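Local coordinates for protein glycerol trinitrate reductase (Agrobacterium tumefaciens, PDB 5EPD) that probably acts as an FMN-dependent old yellow enzyme that reduces glycerol trinitrate, captured here without its flavin, at residues C260-P263 with Q264-Y267. Residues are numbered along the deposited sequence; the frame is centred on the assembly and turned at random.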
loop_
_atom_site.group_PDB
_atom_site.type_symbol
_atom_site.label_atom_id
_atom_site.label_comp_id
_atom_site.label_asym_id
_atom_site.label_seq_id
_atom_site.Cartn_x
_atom_site.Cartn_y
_atom_site.Cartn_z
ATOM N N CYS A 260 -16.586 7.920 -9.363
ATOM C CA CYS A 260 -15.835 9.170 -9.419
ATOM C C CYS A 260 -16.180 9.853 -10.759
ATOM O O CYS A 260 -15.693 9.436 -11.811
ATOM C CB CYS A 260 -14.320 8.917 -9.286
ATOM S SG CYS A 260 -13.309 10.415 -9.444
ATOM N N SER A 261 -17.043 10.871 -10.690
ATOM C CA SER A 261 -17.503 11.661 -11.858
ATOM C C SER A 261 -16.437 12.209 -12.790
ATOM O O SER A 261 -16.679 12.290 -13.983
ATOM C CB SER A 261 -18.318 12.879 -11.404
ATOM O OG SER A 261 -19.432 12.480 -10.646
ATOM N N ASP A 262 -15.296 12.645 -12.258
ATOM C CA ASP A 262 -14.223 13.200 -13.102
ATOM C C ASP A 262 -12.849 12.977 -12.449
ATOM O O ASP A 262 -12.313 13.848 -11.752
ATOM C CB ASP A 262 -14.484 14.686 -13.399
ATOM C CG ASP A 262 -13.423 15.297 -14.301
ATOM O OD1 ASP A 262 -12.412 14.610 -14.599
ATOM O OD2 ASP A 262 -13.591 16.475 -14.706
ATOM N N PRO A 263 -12.283 11.788 -12.654
ATOM C CA PRO A 263 -11.046 11.484 -11.932
ATOM C C PRO A 263 -9.843 12.257 -12.462
ATOM O O PRO A 263 -8.891 12.529 -11.711
ATOM C CB PRO A 263 -10.882 9.971 -12.132
ATOM C CG PRO A 263 -11.753 9.615 -13.298
ATOM C CD PRO A 263 -12.892 10.586 -13.253
ATOM N N GLN A 264 -9.890 12.619 -13.735
ATOM C CA GLN A 264 -8.801 13.382 -14.319
ATOM C C GLN A 264 -8.583 14.737 -13.586
ATOM O O GLN A 264 -7.469 15.042 -13.136
ATOM C CB GLN A 264 -9.050 13.614 -15.820
ATOM C CG GLN A 264 -7.804 14.088 -16.552
ATOM C CD GLN A 264 -6.740 12.995 -16.670
ATOM O OE1 GLN A 264 -6.952 11.996 -17.352
ATOM N NE2 GLN A 264 -5.584 13.193 -16.017
ATOM N N THR A 265 -9.649 15.528 -13.464
ATOM C CA THR A 265 -9.594 16.784 -12.718
ATOM C C THR A 265 -9.157 16.521 -11.280
ATOM O O THR A 265 -8.293 17.217 -10.733
ATOM C CB THR A 265 -10.974 17.482 -12.696
ATOM O OG1 THR A 265 -11.437 17.660 -14.044
ATOM C CG2 THR A 265 -10.889 18.833 -11.993
ATOM N N GLN A 266 -9.764 15.501 -10.679
ATOM C CA GLN A 266 -9.511 15.164 -9.280
ATOM C C GLN A 266 -8.038 14.849 -9.061
ATOM O O GLN A 266 -7.436 15.327 -8.065
ATOM C CB GLN A 266 -10.381 13.980 -8.842
ATOM C CG GLN A 266 -10.349 13.669 -7.345
ATOM C CD GLN A 266 -10.876 14.797 -6.469
ATOM O OE1 GLN A 266 -12.099 15.057 -6.408
ATOM N NE2 GLN A 266 -9.959 15.470 -5.758
ATOM N N TYR A 267 -7.454 14.050 -9.970
ATOM C CA TYR A 267 -6.098 13.488 -9.726
ATOM C C TYR A 267 -4.968 14.317 -10.328
ATOM O O TYR A 267 -3.830 14.213 -9.869
ATOM C CB TYR A 267 -6.017 11.996 -10.102
ATOM C CG TYR A 267 -6.622 11.121 -9.016
ATOM C CD1 TYR A 267 -7.998 10.881 -8.980
ATOM C CD2 TYR A 267 -5.834 10.575 -8.005
ATOM C CE1 TYR A 267 -8.574 10.135 -7.964
ATOM C CE2 TYR A 267 -6.398 9.815 -6.983
ATOM C CZ TYR A 267 -7.771 9.603 -6.969
ATOM O OH TYR A 267 -8.366 8.869 -5.980
HETATM O O HOH W 1 -11.827 12.253 -15.809
#
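Asp-262 grips Thr-265 with both carboxylate oxygens. Asp-262 OD1 accepts from Thr-265 N at 3.1 Å in a nearly straight bond (174° at the hydrogen), while the hydroxyl OG1 of Thr-265 donates to Asp-262 OD2 over a short 2.5 Å. Each donor arrives from above the carboxylate plane, more than 50° out of it, and the two side chains cross at about a right angle. With chi1 at -178°, CG of Asp-262 lies opposite its own nitrogen and beside the carbonyl carbon, which carries the carboxylate forward to the first turn. A water donates to Asp-262 OD1 at 2.7 Å and accepts from Gln-264 N at 2.9 Å, tying a second amide of that turn to the same oxygen.

Pro-263 opens the helix, where having no N-H to offer costs nothing. Pro-263 O accepts from Tyr-267 N at 2.7 Å. The same Pro-263 O lies in the plane of the Tyr-267 ring, at its edge, 3.3 Å from Tyr-267 CD1. Just before it, Asp-262 O receives Gln-266 N at 3.2 Å. The amide end of Gln-264 turns to partners beyond the turn: OE1 bonds to Asp-299 N and NE2 to Asp-268 OD1.

This is an aspartate N-cap with proline at N1, starting helix 263-276, which lies between the fifth and sixth strands of the eight-stranded TIM barrel.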